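Local coordinates for protein transcriptional regulator, GntR family (PDB 3SXM) that probably regulates transcription by sequence-specific DNA binding, and is represented here by its all-helical, metal-binding FCD domain in the metal-free state, at residues Phe21-Tyr26 against Lys64-Ala69; Glu35-Lys40 against Arg109-Asp114; Lys104-Arg109 against Glu120-His125. The protein carries 3 engineered substitutions. All blocks are in the same frame, centred on the assembly; numbering follows the deposited sequence. Where two conformers were deposited one is given.

Contact 1 (Phe21-Tyr26 against Lys64-Ala69); sequences FCLENY and KLFIRA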
loop_
_atom_site.group_PDB
_atom_site.type_symbol
_atom_site.label_atom_id
_atom_site.label_comp_id
_atom_site.label_asym_id
_atom_site.label_seq_id
_atom_site.Cartn_x
_atom_site.Cartn_y
_atom_site.Cartn_z
ATOM N N PHE A 21 -0.100 -4.837 -3.699
ATOM C CA PHE A 21 1.225 -4.315 -4.001
ATOM C C PHE A 21 2.246 -5.440 -3.923
ATOM O O PHE A 21 3.129 -5.530 -4.778
ATOM C CB PHE A 21 1.625 -3.193 -3.013
ATOM C CG PHE A 21 2.991 -2.610 -3.288
ATOM C CD1 PHE A 21 3.137 -1.588 -4.195
ATOM C CD2 PHE A 21 4.126 -3.052 -2.624
ATOM C CE1 PHE A 21 4.364 -0.988 -4.424
ATOM C CE2 PHE A 21 5.359 -2.513 -2.923
ATOM C CZ PHE A 21 5.470 -1.490 -3.797
ATOM N N CYS A 22 2.221 -6.227 -2.861
ATOM C CA CYS A 22 3.241 -7.276 -2.690
ATOM C C CYS A 22 3.083 -8.406 -3.718
ATOM O O CYS A 22 4.067 -8.876 -4.296
ATOM C CB CYS A 22 3.250 -7.804 -1.267
ATOM S SG CYS A 22 3.800 -6.582 -0.067
ATOM N N LEU A 23 1.853 -8.872 -3.941
ATOM C CA LEU A 23 1.626 -9.861 -4.993
ATOM C C LEU A 23 2.110 -9.396 -6.373
ATOM O O LEU A 23 2.748 -10.163 -7.141
ATOM C CB LEU A 23 0.119 -10.278 -5.049
ATOM C CG LEU A 23 -0.222 -11.387 -6.059
ATOM C CD1 LEU A 23 0.572 -12.687 -5.834
ATOM C CD2 LEU A 23 -1.742 -11.601 -6.012
ATOM N N GLU A 24 1.822 -8.151 -6.740
ATOM C CA GLU A 24 2.208 -7.607 -8.020
ATOM C C GLU A 24 3.728 -7.523 -8.141
ATOM O O GLU A 24 4.305 -7.878 -9.170
ATOM C CB GLU A 24 1.630 -6.172 -8.129
ATOM C CG GLU A 24 0.187 -6.073 -8.596
ATOM C CD GLU A 24 -0.421 -4.649 -8.693
ATOM O OE1 GLU A 24 -1.462 -4.487 -9.393
ATOM O OE2 GLU A 24 0.096 -3.711 -8.042
ATOM N N ASN A 25 4.391 -7.025 -7.134
ATOM C CA ASN A 25 5.804 -6.753 -7.224
ATOM C C ASN A 25 6.742 -7.906 -6.835
ATOM O O ASN A 25 7.878 -7.868 -7.130
ATOM C CB ASN A 25 6.130 -5.490 -6.416
ATOM C CG ASN A 25 5.551 -4.250 -7.018
ATOM O OD1 ASN A 25 4.581 -3.700 -6.579
ATOM N ND2 ASN A 25 6.135 -3.853 -8.068
ATOM N N TYR A 26 6.215 -8.930 -6.197
ATOM C CA TYR A 26 6.998 -10.082 -5.745
ATOM C C TYR A 26 6.391 -11.391 -6.254
ATOM O O TYR A 26 6.626 -12.448 -5.705
ATOM C CB TYR A 26 7.223 -10.055 -4.220
ATOM C CG TYR A 26 8.007 -8.848 -3.831
ATOM C CD1 TYR A 26 9.361 -8.876 -3.923
ATOM C CD2 TYR A 26 7.387 -7.650 -3.541
ATOM C CE1 TYR A 26 10.118 -7.756 -3.644
ATOM C CE2 TYR A 26 8.142 -6.520 -3.241
ATOM C CZ TYR A 26 9.489 -6.562 -3.335
ATOM O OH TYR A 26 10.285 -5.431 -3.079
ATOM N N LYS A 64 -0.364 -13.476 4.779
ATOM C CA LYS A 64 0.954 -13.084 5.339
ATOM C C LYS A 64 2.090 -13.464 4.408
ATOM O O LYS A 64 3.093 -12.728 4.415
ATOM C CB LYS A 64 1.177 -13.646 6.731
ATOM C CG LYS A 64 0.353 -12.901 7.739
ATOM C CD LYS A 64 0.599 -13.366 9.136
ATOM C CE LYS A 64 0.061 -12.352 10.156
ATOM N NZ LYS A 64 0.240 -12.898 11.528
ATOM N N LEU A 65 1.985 -14.549 3.628
ATOM C CA LEU A 65 3.058 -14.952 2.697
ATOM C C LEU A 65 3.238 -13.871 1.656
ATOM O O LEU A 65 4.393 -13.529 1.277
ATOM C CB LEU A 65 2.704 -16.302 1.980
ATOM C CG LEU A 65 3.583 -16.668 0.769
ATOM C CD1 LEU A 65 4.966 -16.867 1.147
ATOM C CD2 LEU A 65 3.015 -17.892 0.094
ATOM N N PHE A 66 2.162 -13.303 1.169
ATOM C CA PHE A 66 2.260 -12.298 0.076
ATOM C C PHE A 66 3.111 -11.150 0.616
ATOM O O PHE A 66 4.009 -10.638 -0.062
ATOM C CB PHE A 66 0.893 -11.780 -0.341
ATOM C CG PHE A 66 -0.028 -12.830 -0.951
ATOM C CD1 PHE A 66 0.450 -13.978 -1.540
ATOM C CD2 PHE A 66 -1.399 -12.646 -0.879
ATOM C CE1 PHE A 66 -0.420 -14.948 -2.086
ATOM C CE2 PHE A 66 -2.249 -13.614 -1.446
ATOM C CZ PHE A 66 -1.742 -14.713 -2.030
ATOM N N ILE A 67 2.809 -10.753 1.829
ATOM C CA ILE A 67 3.495 -9.597 2.472
ATOM C C ILE A 67 4.963 -9.953 2.733
ATOM O O ILE A 67 5.899 -9.154 2.424
ATOM C CB ILE A 67 2.792 -9.227 3.758
ATOM C CG1 ILE A 67 1.360 -8.762 3.482
ATOM C CG2 ILE A 67 3.588 -8.197 4.587
ATOM C CD1 ILE A 67 1.214 -7.410 2.795
ATOM N N ARG A 68 5.199 -11.144 3.281
ATOM C CA ARG A 68 6.532 -11.581 3.665
ATOM C C ARG A 68 7.472 -11.653 2.457
ATOM O O ARG A 68 8.663 -11.353 2.591
ATOM C CB ARG A 68 6.457 -12.925 4.420
ATOM C CG ARG A 68 7.778 -13.584 4.714
ATOM C CD ARG A 68 8.595 -12.873 5.708
ATOM N NE ARG A 68 8.017 -12.883 7.049
ATOM C CZ ARG A 68 8.624 -12.384 8.116
ATOM N NH1 ARG A 68 9.826 -11.850 8.000
ATOM N NH2 ARG A 68 8.035 -12.435 9.297
ATOM N N ALA A 69 6.952 -12.012 1.285
ATOM C CA ALA A 69 7.738 -12.205 0.077
ATOM C C ALA A 69 8.394 -10.885 -0.371
ATOM O O ALA A 69 9.354 -10.922 -1.112
ATOM C CB ALA A 69 6.847 -12.818 -1.052
#
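C22 presses the first carbon of its side chain against the backbone of F66: CB of C22 lies 3.2 Å from the carbonyl O of F66, a van der Waals contact in an interface that has no hydrogen bond across it. The short helical segments approach to 8.3 Å between axes and cross at 60°, consistent with the small C22 and A69 at the crossing. A chi1 of -67°, with SG of C22 anti to the carbonyl carbon, turns the sulfur toward I67, whose CD1 is 3.9 Å from it. The CB of I67 points away from the partner helix, and it is the CG1 branch that swings its terminal methyl back to the sulfur. One residue on from C22, CD1 of L23 approaches the F66 ring obliquely, 4.5 Å from CD1 of F66.

At the end of helix 5-25, Y26 directs its CB toward A69, with 4.2 Å between CB of Y26 and CB of A69. Its ring slants past the A69 carbonyl, bringing CD1 of Y26 to 3.5 Å from O of A69, while the carbonyl O of C22 lies in the ring plane at its edge. The hydroxyl is hydrogen-bonded to E13 of the second subunit. With an alanine here the ring is gone; A69 O would probably lose this packing partner, and E13 of the second subunit its hydrogen-bonding hydroxyl.

Helices 5-25 and 51-68 thus cross in a buried contact inside the all-helical FCD domain, of the FadR-C clan. Around the crossing, I30 of helix 27-31 packs on L23, F66 and A69, helix 96-111 brings L106 and I110 to F66, and I76 and Y79 of helix 73-90 lie against I67. F66 also neighbours H63, a zinc ligand when the metal is bound.

Contact 2 (Glu35-Lys40 against Arg109-Asp114); sequences ELLEIK and RIISGD. With BCT (bicarbonate ion), chain C.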
loop_
_atom_site.group_PDB
_atom_site.type_symbol
_atom_site.label_atom_id
_atom_site.label_comp_id
_atom_site.label_asym_id
_atom_site.label_seq_id
_atom_site.Cartn_x
_atom_site.Cartn_y
_atom_site.Cartn_z
ATOM N N GLU A 35 6.276 -22.435 0.801
ATOM C CA GLU A 35 5.142 -22.176 1.689
ATOM C C GLU A 35 3.855 -22.160 0.886
ATOM O O GLU A 35 2.848 -22.706 1.332
ATOM C CB GLU A 35 5.326 -20.836 2.429
ATOM C CG GLU A 35 4.082 -20.236 3.156
ATOM C CD GLU A 35 3.834 -20.876 4.497
ATOM O OE1 GLU A 35 4.405 -21.956 4.697
ATOM O OE2 GLU A 35 3.082 -20.320 5.347
ATOM N N LEU A 36 3.871 -21.588 -0.299
ATOM C CA LEU A 36 2.662 -21.490 -1.109
ATOM C C LEU A 36 2.134 -22.879 -1.403
ATOM O O LEU A 36 0.930 -23.132 -1.328
ATOM C CB LEU A 36 2.954 -20.770 -2.414
ATOM C CG LEU A 36 1.766 -20.507 -3.325
ATOM C CD1 LEU A 36 0.789 -19.573 -2.681
ATOM C CD2 LEU A 36 2.145 -20.040 -4.752
ATOM N N LEU A 37 3.020 -23.789 -1.751
ATOM C CA LEU A 37 2.618 -25.154 -2.021
ATOM C C LEU A 37 2.155 -25.934 -0.791
ATOM O O LEU A 37 1.232 -26.764 -0.882
ATOM C CB LEU A 37 3.772 -25.878 -2.700
ATOM C CG LEU A 37 4.219 -25.311 -4.038
ATOM C CD1 LEU A 37 5.339 -26.167 -4.576
ATOM C CD2 LEU A 37 3.060 -25.326 -5.043
ATOM N N GLU A 38 2.771 -25.697 0.354
ATOM C CA GLU A 38 2.313 -26.318 1.592
ATOM C C GLU A 38 0.871 -25.849 1.910
ATOM O O GLU A 38 0.040 -26.647 2.361
ATOM C CB GLU A 38 3.184 -25.914 2.767
ATOM C CG GLU A 38 4.536 -26.539 2.797
ATOM C CD GLU A 38 5.308 -26.158 4.044
ATOM O OE1 GLU A 38 4.667 -25.818 5.070
ATOM O OE2 GLU A 38 6.554 -26.215 3.994
ATOM N N ILE A 39 0.590 -24.596 1.653
ATOM C CA ILE A 39 -0.759 -24.037 1.889
ATOM C C ILE A 39 -1.714 -24.666 0.913
ATOM O O ILE A 39 -2.772 -25.133 1.291
ATOM C CB ILE A 39 -0.793 -22.535 1.742
ATOM C CG1 ILE A 39 0.045 -21.862 2.859
ATOM C CG2 ILE A 39 -2.212 -22.016 1.737
ATOM C CD1 ILE A 39 0.331 -20.384 2.592
ATOM N N LYS A 40 -1.329 -24.739 -0.358
ATOM C CA LYS A 40 -2.158 -25.396 -1.383
ATOM C C LYS A 40 -2.490 -26.825 -0.951
ATOM O O LYS A 40 -3.605 -27.259 -1.133
ATOM C CB LYS A 40 -1.415 -25.448 -2.718
ATOM C CG LYS A 40 -2.096 -26.042 -3.928
ATOM C CD LYS A 40 -1.039 -26.235 -5.034
ATOM C CE LYS A 40 -1.641 -26.474 -6.417
ATOM N NZ LYS A 40 -2.109 -27.839 -6.634
ATOM N N ARG A 109 -3.818 -19.844 -9.892
ATOM C CA ARG A 109 -3.468 -18.768 -10.854
ATOM C C ARG A 109 -2.024 -18.375 -10.665
ATOM O O ARG A 109 -1.291 -18.129 -11.625
ATOM C CB ARG A 109 -4.392 -17.559 -10.714
ATOM C CG ARG A 109 -5.840 -17.852 -11.181
ATOM C CD ARG A 109 -6.719 -16.620 -11.152
ATOM N NE ARG A 109 -8.138 -16.954 -11.407
ATOM C CZ ARG A 109 -9.100 -16.076 -11.602
ATOM N NH1 ARG A 109 -8.844 -14.781 -11.579
ATOM N NH2 ARG A 109 -10.336 -16.488 -11.773
ATOM N N ILE A 110 -1.613 -18.231 -9.426
ATOM C CA ILE A 110 -0.228 -17.886 -9.114
ATOM C C ILE A 110 0.735 -18.962 -9.644
ATOM O O ILE A 110 1.725 -18.642 -10.380
ATOM C CB ILE A 110 0.002 -17.648 -7.587
ATOM C CG1 ILE A 110 -0.823 -16.457 -7.084
ATOM C CG2 ILE A 110 1.487 -17.458 -7.314
ATOM C CD1 ILE A 110 -0.839 -16.364 -5.553
ATOM N N ILE A 111 0.523 -20.191 -9.270
ATOM C CA ILE A 111 1.361 -21.292 -9.712
ATOM C C ILE A 111 1.443 -21.431 -11.206
ATOM O O ILE A 111 2.449 -21.780 -11.722
ATOM C CB ILE A 111 0.778 -22.604 -9.252
ATOM C CG1 ILE A 111 0.898 -22.735 -7.771
ATOM C CG2 ILE A 111 1.446 -23.740 -9.919
ATOM C CD1 ILE A 111 0.270 -24.014 -7.309
ATOM N N SER A 112 0.364 -21.196 -11.890
ATOM C CA SER A 112 0.345 -21.364 -13.331
ATOM C C SER A 112 0.907 -20.143 -14.101
ATOM O O SER A 112 0.991 -20.145 -15.334
ATOM C CB SER A 112 -1.061 -21.716 -13.792
ATOM O OG SER A 112 -1.880 -20.605 -13.662
ATOM N N GLY A 113 1.304 -19.101 -13.382
ATOM C CA GLY A 113 1.937 -17.943 -14.000
ATOM C C GLY A 113 1.003 -16.846 -14.469
ATOM O O GLY A 113 1.410 -15.916 -15.188
ATOM N N ASP A 114 -0.262 -16.964 -14.095
ATOM C CA ASP A 114 -1.307 -16.016 -14.492
ATOM C C ASP A 114 -1.308 -14.870 -13.485
ATOM O O ASP A 114 -2.142 -14.803 -12.556
ATOM C CB ASP A 114 -2.647 -16.764 -14.512
ATOM C CG ASP A 114 -3.809 -15.897 -14.938
ATOM O OD1 ASP A 114 -3.557 -14.770 -15.406
ATOM O OD2 ASP A 114 -4.948 -16.358 -14.713
HETATM C C BCT C . 9.955 -20.470 0.988
HETATM O O1 BCT C . 10.323 -21.049 -0.096
HETATM O O2 BCT C . 10.372 -19.162 1.096
HETATM O O3 BCT C . 8.660 -20.624 1.475
#
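I111 reaches across to three residues of helix 34-44, and its side chain can be followed outward. CB points toward that helix. From it CG1 leaves anti to the carbonyl carbon (chi1 -69°) and lies 4.2 Å from CD2 of L36. An extended chi2 of 178° then carries CD1 farther out, where it meets CD2 of L37 at 3.8 Å. The same methyl runs into the aliphatic part of K40, whose chain passes it at about a right angle; CE of K40 to CD1 of I111 is only 3.2 Å, tighter than normal carbon contact, so the exact placing of the two ends is doubtful.

This reach is made at the very end of helix 96-111, which closes in a Schellman motif: D114 N bonds to R109 O at 2.9 Å and G113 N to I110 O at 3.1 Å. G113 has a phi of 89°, a backbone shape in which a beta carbon would collide with the carbonyl O of S112, which favours glycine. D114 then caps the start of helix 115-135 through OD1 to the backbone N of G117.

On the buried side, L36 and I110 cross obliquely, CD2 of L36 resting 3.7 Å from CG2 of I110. L62 and L65 of helix 51-68 also pack on L36. At the first turn of helix 34-44, the backbone N of E35 donates to O3 of a bicarbonate ion at 3.1 Å, an ion likely to come from the crystallisation solution and held also by E34 N.

Contact 3 (Lys104-Arg109 against Glu120-His125); sequences KELIER and EKLKEH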
loop_
_atom_site.group_PDB
_atom_site.type_symbol
_atom_site.label_atom_id
_atom_site.label_comp_id
_atom_site.label_asym_id
_atom_site.label_seq_id
_atom_site.Cartn_x
_atom_site.Cartn_y
_atom_site.Cartn_z
ATOM N N LYS A 104 -8.037 -21.443 -3.084
ATOM C CA LYS A 104 -7.538 -22.503 -3.932
ATOM C C LYS A 104 -7.281 -22.008 -5.341
ATOM O O LYS A 104 -6.231 -22.332 -5.937
ATOM C CB LYS A 104 -8.552 -23.664 -3.969
ATOM C CG LYS A 104 -8.075 -24.839 -4.801
ATOM C CD LYS A 104 -9.079 -25.977 -4.932
ATOM C CE LYS A 104 -8.550 -26.986 -5.987
ATOM N NZ LYS A 104 -9.467 -28.097 -6.261
ATOM N N GLU A 105 -8.234 -21.281 -5.921
ATOM C CA GLU A 105 -8.135 -20.786 -7.268
ATOM C C GLU A 105 -7.104 -19.675 -7.416
ATOM O O GLU A 105 -6.368 -19.659 -8.426
ATOM C CB GLU A 105 -9.535 -20.410 -7.776
ATOM C CG GLU A 105 -10.372 -21.700 -7.935
ATOM C CD GLU A 105 -11.801 -21.488 -8.323
ATOM O OE1 GLU A 105 -12.375 -20.400 -8.107
ATOM O OE2 GLU A 105 -12.348 -22.489 -8.841
ATOM N N LEU A 106 -7.019 -18.828 -6.413
ATOM C CA LEU A 106 -5.957 -17.798 -6.407
ATOM C C LEU A 106 -4.592 -18.479 -6.477
ATOM O O LEU A 106 -3.702 -18.085 -7.252
ATOM C CB LEU A 106 -6.089 -16.961 -5.146
ATOM C CG LEU A 106 -4.958 -15.979 -4.812
ATOM C CD1 LEU A 106 -4.733 -15.001 -5.922
ATOM C CD2 LEU A 106 -5.289 -15.259 -3.554
ATOM N N ILE A 107 -4.377 -19.448 -5.611
ATOM C CA ILE A 107 -3.094 -20.129 -5.602
ATOM C C ILE A 107 -2.816 -20.759 -6.967
ATOM O O ILE A 107 -1.695 -20.675 -7.483
ATOM C CB ILE A 107 -3.034 -21.135 -4.508
ATOM C CG1 ILE A 107 -3.068 -20.441 -3.157
ATOM C CG2 ILE A 107 -1.767 -21.965 -4.633
ATOM C CD1 ILE A 107 -3.277 -21.370 -2.001
ATOM N N GLU A 108 -3.811 -21.373 -7.601
ATOM C CA GLU A 108 -3.536 -22.050 -8.873
ATOM C C GLU A 108 -3.196 -21.028 -9.942
ATOM O O GLU A 108 -2.340 -21.278 -10.780
ATOM C CB GLU A 108 -4.695 -22.931 -9.281
ATOM C CG GLU A 108 -4.586 -23.571 -10.656
ATOM C CD GLU A 108 -3.411 -24.458 -10.847
ATOM O OE1 GLU A 108 -3.004 -25.098 -9.849
ATOM O OE2 GLU A 108 -2.905 -24.499 -12.006
ATOM N N ARG A 109 -3.818 -19.844 -9.892
ATOM C CA ARG A 109 -3.468 -18.768 -10.854
ATOM C C ARG A 109 -2.024 -18.375 -10.665
ATOM O O ARG A 109 -1.291 -18.129 -11.625
ATOM C CB ARG A 109 -4.392 -17.559 -10.714
ATOM C CG ARG A 109 -5.840 -17.852 -11.181
ATOM C CD ARG A 109 -6.719 -16.620 -11.152
ATOM N NE ARG A 109 -8.138 -16.954 -11.407
ATOM C CZ ARG A 109 -9.100 -16.076 -11.602
ATOM N NH1 ARG A 109 -8.844 -14.781 -11.579
ATOM N NH2 ARG A 109 -10.336 -16.488 -11.773
ATOM N N GLU A 120 -6.405 -10.160 -9.982
ATOM C CA GLU A 120 -7.867 -10.040 -10.063
ATOM C C GLU A 120 -8.542 -10.888 -8.987
ATOM O O GLU A 120 -9.475 -10.436 -8.335
ATOM C CB GLU A 120 -8.414 -10.458 -11.433
ATOM C CG GLU A 120 -8.115 -9.502 -12.553
ATOM C CD GLU A 120 -8.618 -10.006 -13.906
ATOM O OE1 GLU A 120 -9.344 -11.042 -13.977
ATOM O OE2 GLU A 120 -8.298 -9.355 -14.914
ATOM N N LYS A 121 -8.083 -12.117 -8.803
ATOM C CA LYS A 121 -8.732 -13.014 -7.838
ATOM C C LYS A 121 -8.542 -12.537 -6.394
ATOM O O LYS A 121 -9.454 -12.669 -5.577
ATOM C CB LYS A 121 -8.217 -14.459 -7.973
ATOM C CG LYS A 121 -9.018 -15.516 -7.221
ATOM C CD LYS A 121 -10.445 -15.664 -7.880
ATOM C CE LYS A 121 -11.266 -16.772 -7.332
ATOM N NZ LYS A 121 -12.635 -16.672 -7.985
ATOM N N LEU A 122 -7.370 -12.012 -6.073
ATOM C CA LEU A 122 -7.116 -11.478 -4.763
ATOM C C LEU A 122 -8.081 -10.294 -4.483
ATOM O O LEU A 122 -8.687 -10.220 -3.410
ATOM C CB LEU A 122 -5.629 -11.106 -4.617
ATOM C CG LEU A 122 -5.295 -10.383 -3.296
ATOM C CD1 LEU A 122 -5.662 -11.195 -2.093
ATOM C CD2 LEU A 122 -3.812 -10.051 -3.204
ATOM N N LYS A 123 -8.201 -9.371 -5.425
ATOM C CA LYS A 123 -9.085 -8.200 -5.290
ATOM C C LYS A 123 -10.521 -8.698 -5.149
ATOM O O LYS A 123 -11.244 -8.219 -4.295
ATOM C CB LYS A 123 -8.984 -7.262 -6.485
ATOM C CG LYS A 123 -7.669 -6.489 -6.533
ATOM C CD LYS A 123 -7.629 -5.632 -7.791
ATOM C CE LYS A 123 -6.352 -4.848 -7.847
ATOM N NZ LYS A 123 -6.149 -4.094 -9.132
ATOM N N GLU A 124 -10.917 -9.643 -5.978
ATOM C CA GLU A 124 -12.283 -10.189 -5.907
ATOM C C GLU A 124 -12.546 -10.804 -4.554
ATOM O O GLU A 124 -13.621 -10.604 -3.970
ATOM C CB GLU A 124 -12.500 -11.245 -7.005
ATOM C CG GLU A 124 -12.497 -10.679 -8.403
ATOM C CD GLU A 124 -12.384 -11.789 -9.470
ATOM O OE1 GLU A 124 -12.483 -12.997 -9.094
ATOM O OE2 GLU A 124 -12.207 -11.435 -10.674
ATOM N N HIS A 125 -11.583 -11.578 -4.039
ATOM C CA HIS A 125 -11.731 -12.206 -2.754
ATOM C C HIS A 125 -11.972 -11.174 -1.663
ATOM O O HIS A 125 -12.895 -11.298 -0.830
ATOM C CB HIS A 125 -10.488 -13.038 -2.430
ATOM C CG HIS A 125 -10.379 -13.426 -1.002
ATOM N ND1 HIS A 125 -11.199 -14.391 -0.444
ATOM C CD2 HIS A 125 -9.635 -12.931 0.010
ATOM C CE1 HIS A 125 -10.924 -14.502 0.837
ATOM N NE2 HIS A 125 -9.989 -13.624 1.146
HETATM O O HOH W 1 -12.844 -18.675 -10.007
HETATM O O HOH W 2 -13.499 -18.812 -6.302
HETATM O O HOH W 3 -10.786 -12.921 -12.511
HETATM O O HOH W 4 -12.672 -15.116 -10.805
#
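E105 and K121 meet through a long salt bridge, OE1 of E105 lying 3.7 Å from NZ of K121. Two waters bridge the pair: water 1 and water 2 each donate to E105 OE1 and accept from K121 NZ, 2.9 Å from NZ to either water oxygen. Water 4 is the third acceptor of NZ, at 3.2 Å; it also accepts a hydrogen bond from NH2 of R109 and donates one to OE1 of E124, which forms a long salt bridge with K121. Helices 96-111 and 115-135 form an antiparallel hairpin within the FCD domain; the segments 104-109 and 120-125 have axes that approach to 9.5 Å, at 162°. K121 bends at chi2 (68°), laying CD over one face of the R109 guanidinium, 3.9 Å above its plane, and taking NZ on to E105. R109 NH1 is bonded to G117 O and to water 3, which sits at the guanidinium edge and donates to both E120 OE1 and E124 OE2. The acidic groups and shared waters probably offset the nearness of the two cations. Beneath this polar layer, CD1 of L106 packs 4.2 Å from CB of L122, and H125, a zinc ligand in the metal-bound protein, has its ND1 hydrogen-bonded to OE1 of E102.

Contacts 2 and 3 share R109 and helix 96-111, and their centres are 10 Å apart; L36 and I39 of contact 2 rest on I107 of contact 3. Contact 1 lies about 13 Å, centre to centre, from each of the others and joins them through F66: its CE1 is 3.8 Å from CD1 of I110, and its CZ is 3.9 Å from CD2 of L106. Toward the vacant zinc site, contact 3 supplies H125 itself, whose ring meets those of H63 and H103; the side chains of F66 (contact 1) and L122 (contact 3) are each about 4 Å from that of H63. Contact 2, which holds the bicarbonate at E35, keeps its L36 side chain about 9 Å from that of H103.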